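Local coordinates for SNF1-like protein kinase ssp2 (Schizosaccharomyces pombe, PDB 2QRD) that probably phosphorylates serine and threonine residues of target proteins as the catalytic subunit of an AMPK-like kinase, its C-terminal region belonging to the adenylate sensor family, at residues 76-81 / 92-97; 29-34 / 56-61. All blocks are in the same frame, centred on the assembly; numbering follows the deposited sequence.

Contact 1 of 2, residues 76-81 / 92-97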
ATOM      1  N   ALA A  76      22.107 -10.605   6.616  1.00 51.72           N
ATOM      2  CA  ALA A  76      20.967 -10.239   7.413  1.00 50.69           C
ATOM      3  C   ALA A  76      21.034 -11.081   8.682  1.00 50.71           C
ATOM      4  O   ALA A  76      21.241 -12.279   8.617  1.00 51.33           O
ATOM      5  CB  ALA A  76      19.720 -10.526   6.650  1.00 49.77           C
ATOM      6  N   TYR A  77      20.877 -10.438   9.836  1.00 50.77           N
ATOM      7  CA  TYR A  77      20.911 -11.121  11.130  1.00 50.14           C
ATOM      8  C   TYR A  77      19.516 -11.224  11.782  1.00 50.90           C
ATOM      9  O   TYR A  77      18.826 -10.224  12.023  1.00 50.70           O
ATOM     10  CB  TYR A  77      21.908 -10.425  12.027  1.00 48.68           C
ATOM     11  CG  TYR A  77      23.286 -10.363  11.409  1.00 49.09           C
ATOM     12  CD1 TYR A  77      24.236 -11.316  11.726  1.00 47.50           C
ATOM     13  CD2 TYR A  77      23.650  -9.330  10.500  1.00 49.51           C
ATOM     14  CE1 TYR A  77      25.512 -11.275  11.164  1.00 49.23           C
ATOM     15  CE2 TYR A  77      24.930  -9.285   9.927  1.00 46.32           C
ATOM     16  CZ  TYR A  77      25.853 -10.277  10.268  1.00 48.22           C
ATOM     17  OH  TYR A  77      27.140 -10.290   9.769  1.00 47.38           O
ATOM     18  N   ILE A  78      19.105 -12.458  12.033  1.00 51.23           N
ATOM     19  CA  ILE A  78      17.766 -12.756  12.516  1.00 51.68           C
ATOM     20  C   ILE A  78      17.923 -13.617  13.795  1.00 52.13           C
ATOM     21  O   ILE A  78      18.593 -14.658  13.794  1.00 53.15           O
ATOM     22  CB  ILE A  78      16.919 -13.470  11.394  1.00 51.33           C
ATOM     23  CG1 ILE A  78      16.748 -12.562  10.164  1.00 51.78           C
ATOM     24  CG2 ILE A  78      15.542 -13.952  11.911  1.00 52.51           C
ATOM     25  CD1 ILE A  78      16.132 -13.218   8.917  1.00 50.87           C
ATOM     26  N   GLU A  79      17.341 -13.169  14.889  1.00 52.11           N
ATOM     27  CA  GLU A  79      17.343 -13.960  16.118  1.00 52.11           C
ATOM     28  C   GLU A  79      15.977 -14.602  16.363  1.00 51.56           C
ATOM     29  O   GLU A  79      14.938 -13.948  16.276  1.00 50.99           O
ATOM     30  CB  GLU A  79      17.735 -13.081  17.284  1.00 51.84           C
ATOM     31  CG  GLU A  79      17.741 -13.782  18.614  1.00 55.75           C
ATOM     32  CD  GLU A  79      17.934 -12.815  19.775  1.00 61.55           C
ATOM     33  OE1 GLU A  79      18.591 -11.756  19.574  1.00 60.93           O
ATOM     34  OE2 GLU A  79      17.422 -13.115  20.887  1.00 64.12           O
ATOM     35  N   LEU A  80      15.985 -15.897  16.655  1.00 51.73           N
ATOM     36  CA  LEU A  80      14.754 -16.645  16.902  1.00 51.54           C
ATOM     37  C   LEU A  80      14.644 -16.927  18.371  1.00 51.03           C
ATOM     38  O   LEU A  80      15.636 -17.174  19.017  1.00 51.34           O
ATOM     39  CB  LEU A  80      14.735 -17.965  16.153  1.00 51.06           C
ATOM     40  CG  LEU A  80      14.983 -18.082  14.640  1.00 52.61           C
ATOM     41  CD1 LEU A  80      13.946 -17.358  13.838  1.00 52.88           C
ATOM     42  CD2 LEU A  80      16.380 -17.689  14.220  1.00 50.17           C
ATOM     43  N   GLN A  81      13.432 -16.879  18.894  1.00 51.10           N
ATOM     44  CA  GLN A  81      13.204 -17.154  20.304  1.00 50.76           C
ATOM     45  C   GLN A  81      11.933 -17.978  20.493  1.00 50.38           C
ATOM     46  O   GLN A  81      10.850 -17.527  20.148  1.00 50.96           O
ATOM     47  CB  GLN A  81      13.107 -15.847  21.088  1.00 50.36           C
ATOM     48  CG  GLN A  81      12.870 -16.007  22.588  1.00 48.92           C
ATOM     49  CD  GLN A  81      14.010 -16.689  23.295  1.00 47.91           C
ATOM     50  OE1 GLN A  81      15.092 -16.130  23.438  1.00 47.31           O
ATOM     51  NE2 GLN A  81      13.767 -17.904  23.761  1.00 47.33           N
ATOM     52  N   LEU A  92       7.214 -19.037  18.042  1.00 48.93           N
ATOM     53  CA  LEU A  92       8.547 -18.751  17.567  1.00 49.61           C
ATOM     54  C   LEU A  92       8.610 -17.254  17.239  1.00 49.77           C
ATOM     55  O   LEU A  92       8.040 -16.790  16.254  1.00 49.44           O
ATOM     56  CB  LEU A  92       8.890 -19.622  16.362  1.00 50.06           C
ATOM     57  CG  LEU A  92      10.302 -19.522  15.759  1.00 51.25           C
ATOM     58  CD1 LEU A  92      11.374 -20.005  16.783  1.00 49.98           C
ATOM     59  CD2 LEU A  92      10.323 -20.337  14.456  1.00 49.48           C
ATOM     60  N   ASP A  93       9.264 -16.497  18.110  1.00 50.30           N
ATOM     61  CA  ASP A  93       9.474 -15.078  17.897  1.00 51.14           C
ATOM     62  C   ASP A  93      10.712 -14.896  16.970  1.00 51.48           C
ATOM     63  O   ASP A  93      11.708 -15.619  17.085  1.00 51.26           O
ATOM     64  CB  ASP A  93       9.584 -14.350  19.254  1.00 51.58           C
ATOM     65  CG  ASP A  93       9.890 -12.844  19.114  1.00 53.22           C
ATOM     66  OD1 ASP A  93       9.009 -12.062  18.632  1.00 53.47           O
ATOM     67  OD2 ASP A  93      11.021 -12.447  19.501  1.00 53.62           O
ATOM     68  N   VAL A  94      10.612 -13.964  16.017  1.00 51.61           N
ATOM     69  CA  VAL A  94      11.606 -13.802  14.952  1.00 50.59           C
ATOM     70  C   VAL A  94      11.806 -12.299  14.779  1.00 51.35           C
ATOM     71  O   VAL A  94      10.842 -11.561  14.464  1.00 51.57           O
ATOM     72  CB  VAL A  94      11.140 -14.408  13.579  1.00 50.68           C
ATOM     73  CG1 VAL A  94      12.188 -14.149  12.488  1.00 50.11           C
ATOM     74  CG2 VAL A  94      10.822 -15.917  13.680  1.00 48.71           C
ATOM     75  N   LYS A  95      13.039 -11.846  15.003  1.00 51.05           N
ATOM     76  CA  LYS A  95      13.337 -10.432  14.987  1.00 51.45           C
ATOM     77  C   LYS A  95      14.576 -10.042  14.186  1.00 51.35           C
ATOM     78  O   LYS A  95      15.571 -10.770  14.116  1.00 50.00           O
ATOM     79  CB  LYS A  95      13.471  -9.896  16.412  1.00 52.63           C
ATOM     80  CG  LYS A  95      14.767 -10.252  17.096  1.00 53.18           C
ATOM     81  CD  LYS A  95      15.098  -9.293  18.215  1.00 58.12           C
ATOM     82  CE  LYS A  95      15.788 -10.082  19.335  1.00 61.78           C
ATOM     83  NZ  LYS A  95      16.863  -9.342  20.042  1.00 66.44           N
ATOM     84  N   SER A  96      14.510  -8.857  13.595  1.00 51.71           N
ATOM     85  CA  SER A  96      15.633  -8.376  12.814  1.00 51.89           C
ATOM     86  C   SER A  96      16.693  -7.766  13.723  1.00 52.06           C
ATOM     87  O   SER A  96      16.384  -6.915  14.569  1.00 51.52           O
ATOM     88  CB  SER A  96      15.169  -7.381  11.756  1.00 51.35           C
ATOM     89  OG  SER A  96      16.273  -6.974  10.963  1.00 53.83           O
ATOM     90  N   ASN A  97      17.941  -8.221  13.548  1.00 52.97           N
ATOM     91  CA  ASN A  97      19.106  -7.554  14.132  1.00 53.19           C
ATOM     92  C   ASN A  97      19.906  -6.745  13.111  1.00 52.94           C
ATOM     93  O   ASN A  97      21.027  -6.323  13.379  1.00 53.16           O
ATOM     94  CB  ASN A  97      19.990  -8.561  14.895  1.00 54.33           C
ATOM     95  CG  ASN A  97      19.420  -8.925  16.277  1.00 55.45           C
ATOM     96  OD1 ASN A  97      19.465 -10.073  16.716  1.00 55.67           O
ATOM     97  ND2 ASN A  97      18.892  -7.930  16.962  1.00 58.19           N
TER
HETATM   98  O   HOH W   1      17.356  -8.885   9.407  1.00 42.69           O
HETATM   99  O   HOH W   2      13.461 -13.209  18.663  1.00 39.12           O

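Contact 2 of 2, residues 29-34 / 56-61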
ATOM      1  N   ALA A  29      13.008 -28.833  14.314  1.00 47.45           N
ATOM      2  CA  ALA A  29      12.321 -28.422  13.070  1.00 47.17           C
ATOM      3  C   ALA A  29      12.751 -27.036  12.590  1.00 47.07           C
ATOM      4  O   ALA A  29      12.941 -26.816  11.397  1.00 46.72           O
ATOM      5  CB  ALA A  29      10.805 -28.477  13.248  1.00 46.89           C
ATOM      6  N   VAL A  30      12.923 -26.120  13.535  1.00 47.45           N
ATOM      7  CA  VAL A  30      13.458 -24.789  13.267  1.00 48.02           C
ATOM      8  C   VAL A  30      14.876 -24.843  12.675  1.00 48.92           C
ATOM      9  O   VAL A  30      15.171 -24.130  11.695  1.00 50.11           O
ATOM     10  CB  VAL A  30      13.441 -23.891  14.534  1.00 47.80           C
ATOM     11  CG1 VAL A  30      14.109 -22.570  14.251  1.00 47.69           C
ATOM     12  CG2 VAL A  30      12.028 -23.682  15.024  1.00 46.30           C
ATOM     13  N   TYR A  31      15.741 -25.684  13.243  1.00 48.45           N
ATOM     14  CA  TYR A  31      17.120 -25.819  12.755  1.00 48.07           C
ATOM     15  C   TYR A  31      17.153 -26.454  11.385  1.00 48.21           C
ATOM     16  O   TYR A  31      17.965 -26.097  10.536  1.00 47.97           O
ATOM     17  CB  TYR A  31      17.962 -26.657  13.714  1.00 47.83           C
ATOM     18  CG  TYR A  31      18.661 -25.866  14.800  1.00 48.16           C
ATOM     19  CD1 TYR A  31      18.409 -26.126  16.141  1.00 48.52           C
ATOM     20  CD2 TYR A  31      19.583 -24.861  14.490  1.00 48.59           C
ATOM     21  CE1 TYR A  31      19.076 -25.412  17.158  1.00 47.50           C
ATOM     22  CE2 TYR A  31      20.238 -24.129  15.506  1.00 47.48           C
ATOM     23  CZ  TYR A  31      19.987 -24.424  16.831  1.00 46.92           C
ATOM     24  OH  TYR A  31      20.612 -23.717  17.838  1.00 47.44           O
ATOM     25  N   ARG A  32      16.258 -27.402  11.169  1.00 48.58           N
ATOM     26  CA  ARG A  32      16.160 -28.054   9.875  1.00 49.23           C
ATOM     27  C   ARG A  32      15.683 -27.082   8.791  1.00 49.47           C
ATOM     28  O   ARG A  32      16.254 -27.039   7.706  1.00 49.39           O
ATOM     29  CB  ARG A  32      15.300 -29.325   9.961  1.00 49.09           C
ATOM     30  CG  ARG A  32      16.063 -30.504  10.528  1.00 47.98           C
ATOM     31  CD  ARG A  32      15.206 -31.760  10.647  1.00 49.20           C
ATOM     32  NE  ARG A  32      16.029 -32.958  10.877  1.00 50.18           N
ATOM     33  CZ  ARG A  32      15.604 -34.076  11.464  1.00 50.63           C
ATOM     34  NH1 ARG A  32      14.353 -34.149  11.913  1.00 51.06           N
ATOM     35  NH2 ARG A  32      16.433 -35.114  11.625  1.00 48.22           N
ATOM     36  N   ALA A  33      14.657 -26.302   9.109  1.00 50.17           N
ATOM     37  CA  ALA A  33      14.170 -25.216   8.248  1.00 51.25           C
ATOM     38  C   ALA A  33      15.237 -24.124   7.931  1.00 52.54           C
ATOM     39  O   ALA A  33      15.345 -23.684   6.786  1.00 52.96           O
ATOM     40  CB  ALA A  33      12.972 -24.578   8.891  1.00 51.34           C
ATOM     41  N   LEU A  34      15.992 -23.680   8.946  1.00 53.21           N
ATOM     42  CA  LEU A  34      17.112 -22.750   8.762  1.00 53.62           C
ATOM     43  C   LEU A  34      18.150 -23.314   7.794  1.00 53.87           C
ATOM     44  O   LEU A  34      18.641 -22.606   6.921  1.00 54.16           O
ATOM     45  CB  LEU A  34      17.775 -22.408  10.103  1.00 53.61           C
ATOM     46  CG  LEU A  34      16.989 -21.535  11.105  1.00 54.28           C
ATOM     47  CD1 LEU A  34      17.733 -21.493  12.452  1.00 54.18           C
ATOM     48  CD2 LEU A  34      16.768 -20.124  10.600  1.00 53.03           C
ATOM     49  N   TYR A  56      17.054 -22.251  23.323  1.00 48.13           N
ATOM     50  CA  TYR A  56      15.873 -21.773  22.564  1.00 48.09           C
ATOM     51  C   TYR A  56      16.023 -20.365  21.964  1.00 47.96           C
ATOM     52  O   TYR A  56      15.126 -19.873  21.324  1.00 47.29           O
ATOM     53  CB  TYR A  56      14.595 -21.878  23.405  1.00 47.71           C
ATOM     54  CG  TYR A  56      14.256 -23.300  23.772  1.00 47.21           C
ATOM     55  CD1 TYR A  56      14.439 -23.762  25.060  1.00 46.37           C
ATOM     56  CD2 TYR A  56      13.784 -24.198  22.814  1.00 47.75           C
ATOM     57  CE1 TYR A  56      14.162 -25.076  25.393  1.00 48.26           C
ATOM     58  CE2 TYR A  56      13.490 -25.537  23.143  1.00 47.25           C
ATOM     59  CZ  TYR A  56      13.668 -25.960  24.435  1.00 48.24           C
ATOM     60  OH  TYR A  56      13.377 -27.274  24.789  1.00 49.54           O
ATOM     61  N   THR A  57      17.174 -19.738  22.199  1.00 49.06           N
ATOM     62  CA  THR A  57      17.601 -18.502  21.537  1.00 49.43           C
ATOM     63  C   THR A  57      18.631 -18.884  20.457  1.00 49.88           C
ATOM     64  O   THR A  57      19.733 -19.394  20.770  1.00 49.53           O
ATOM     65  CB  THR A  57      18.253 -17.543  22.562  1.00 49.41           C
ATOM     66  OG1 THR A  57      17.364 -17.355  23.662  1.00 48.94           O
ATOM     67  CG2 THR A  57      18.586 -16.187  21.949  1.00 48.95           C
ATOM     68  N   ILE A  58      18.242 -18.680  19.197  1.00 49.71           N
ATOM     69  CA  ILE A  58      19.094 -18.978  18.040  1.00 49.08           C
ATOM     70  C   ILE A  58      19.425 -17.647  17.336  1.00 49.48           C
ATOM     71  O   ILE A  58      18.505 -16.877  17.006  1.00 48.40           O
ATOM     72  CB  ILE A  58      18.383 -19.929  17.010  1.00 48.51           C
ATOM     73  CG1 ILE A  58      17.963 -21.248  17.680  1.00 49.53           C
ATOM     74  CG2 ILE A  58      19.242 -20.145  15.743  1.00 44.32           C
ATOM     75  CD1 ILE A  58      16.834 -22.034  16.931  1.00 49.39           C
ATOM     76  N   LYS A  59      20.719 -17.391  17.100  1.00 49.34           N
ATOM     77  CA  LYS A  59      21.102 -16.287  16.222  1.00 50.24           C
ATOM     78  C   LYS A  59      21.443 -16.822  14.834  1.00 50.31           C
ATOM     79  O   LYS A  59      22.212 -17.760  14.690  1.00 50.63           O
ATOM     80  CB  LYS A  59      22.226 -15.428  16.821  1.00 50.34           C
ATOM     81  CG  LYS A  59      21.808 -14.707  18.102  1.00 51.73           C
ATOM     82  CD  LYS A  59      22.530 -13.423  18.305  1.00 56.01           C
ATOM     83  CE  LYS A  59      22.369 -12.938  19.763  1.00 61.22           C
ATOM     84  NZ  LYS A  59      22.491 -11.434  19.922  1.00 62.78           N
ATOM     85  N   SER A  60      20.858 -16.236  13.810  1.00 50.57           N
ATOM     86  CA  SER A  60      21.066 -16.765  12.471  1.00 51.31           C
ATOM     87  C   SER A  60      21.625 -15.680  11.553  1.00 51.54           C
ATOM     88  O   SER A  60      21.331 -14.483  11.713  1.00 52.63           O
ATOM     89  CB  SER A  60      19.768 -17.362  11.899  1.00 51.29           C
ATOM     90  OG  SER A  60      18.788 -16.353  11.736  1.00 50.89           O
ATOM     91  N   ARG A  61      22.464 -16.101  10.623  1.00 50.92           N
ATOM     92  CA  ARG A  61      22.965 -15.221   9.584  1.00 50.89           C
ATOM     93  C   ARG A  61      22.524 -15.752   8.219  1.00 51.08           C
ATOM     94  O   ARG A  61      22.624 -16.955   7.946  1.00 51.13           O
ATOM     95  CB  ARG A  61      24.484 -15.106   9.669  1.00 49.70           C
ATOM     96  CG  ARG A  61      25.025 -13.937   8.909  1.00 48.03           C
ATOM     97  CD  ARG A  61      26.522 -13.901   9.003  1.00 46.18           C
ATOM     98  NE  ARG A  61      27.088 -15.172   8.576  1.00 42.96           N
ATOM     99  CZ  ARG A  61      28.314 -15.574   8.863  1.00 42.66           C
ATOM    100  NH1 ARG A  61      29.100 -14.776   9.574  1.00 42.34           N
ATOM    101  NH2 ARG A  61      28.746 -16.767   8.441  1.00 37.63           N
TER

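Contact 1 of 2, residues 76-81 / 92-97
The carboxylate of Glu79 is met on one face by Lys95, whose NZ stands 55° out of its plane. Lys95 NZ lies 3.0 Å from Glu79 OE1 and closes a salt bridge. The Lys95 CE methylene rests on the same group, 3.5 Å from Glu79 CD. At the OE1 side, Lys59 adds a weak, long ion pair. This is an antiparallel beta hairpin, strands 74-84 and 89-101, in the sheet of a KA1-like domain. Glu79 and Lys95 are a hydrogen-bonded pair. Their side chains lie side by side on one face, pointing the same way. Lys95 places CG between the backbone N and the carbonyl carbon (chi1 76°), then bends at chi3 and chi4 to bring NZ to the carboxylate. Gln81 and Asp93 share that face. Gln81 OE1 is hydrogen-bonded to Thr57, and Asp93 OD1 to His63 of the SPCC1919.03c chain.

The other face carries Ile78, Leu80, Val94 and Ser96 and is packed by helix 123-136. Val94 sits between two neighbours. Val94 CG1 meets Ile78 CG2 at 3.4 Å, and Val94 CG2 meets Leu80 CD1 at 3.4 Å. Backbone hydrogen bonds join the strands: Asn97 N donates to Tyr77 O at 2.7 Å, and Gln81 N to Asp93 O at 2.8 Å. Beside the first of these bonds, one water donates to Tyr77 O and lies 2.7 Å from Ser96 OG.

Contact 2 of 2, residues 29-34 / 56-61
Val30 points at the strand and touches the end of Ile58, Val30 CG1 to Ile58 CD1 at 3.9 Å. The two side chains run past each other in opposite directions. This is a helix packed on the face of a beta sheet. The axes of 29-34 and 57-61 run almost exactly parallel, 1° between their directions, and come within 11.2 Å. Side chains from both elements fill the gap between the axes.

Tyr31 follows. Its CB leaves the helix without aiming at the strand, but the ring swings over to Ile58. Ile58 CD1 sits over one face of the Tyr31 ring, 4.1 Å from its centroid and 18° off the normal, a CH-pi contact. It is offset toward the rim. On the same side of the ring plane, Ile58 CG1 lies at the hydroxyl, 3.6 Å from Tyr31 OH. The hydroxyl is itself held by a hydrogen bond to Thr42 O, and the ring meets Phe41 edge-to-face. These partners should limit how far the ring can turn.

Leu34, one helical turn beyond Val30, takes the other branch. Leu34 CD1 packs on Ile58 CG2 at 3.9 Å, and Leu34 CD2 comes 4.3 Å from Ser60 CB. Ile58 can serve three partners because its branches diverge: CG2 stands anti to the backbone N, while CG1 lies beside that N and carries CD1 outward (chi2 159°). An alanine at Ile58 would remove both branches and would probably leave the Tyr31 face, Val30 and Leu34 without their common partner.

Ser60 OG is hydrogen-bonded to Ile78 O on the adjacent strand 74-84. Phe41 of strand 40-41 also touches Leu34 and Ile58, and Ala33 packs on helix 123-136. Helix 23-37 lies beside helix 123-136, over strands 57-63 and 40-41.

From the N terminus the chain runs through strand 17-20 into helix 23-37; contact 2 then brings strand 57-63 back beneath it. The loop it closes contains strand 40-41, which joins the sheet on the far side of 57-63 from 74-84. The chain then passes through helix 65-69 into strand 74-84, and contact 1 closes the short hairpin with strand 89-101. The two loops follow in series; neither nests in nor crosses the other. The centres of the two contacts lie about 9 Å apart. They meet where strands 57-63 and 74-84 run side by side: Glu79 OE2 packs on Thr57 CG2 at 3.5 Å. Together they tie helix 23-37, through 57-63, to the central hairpin.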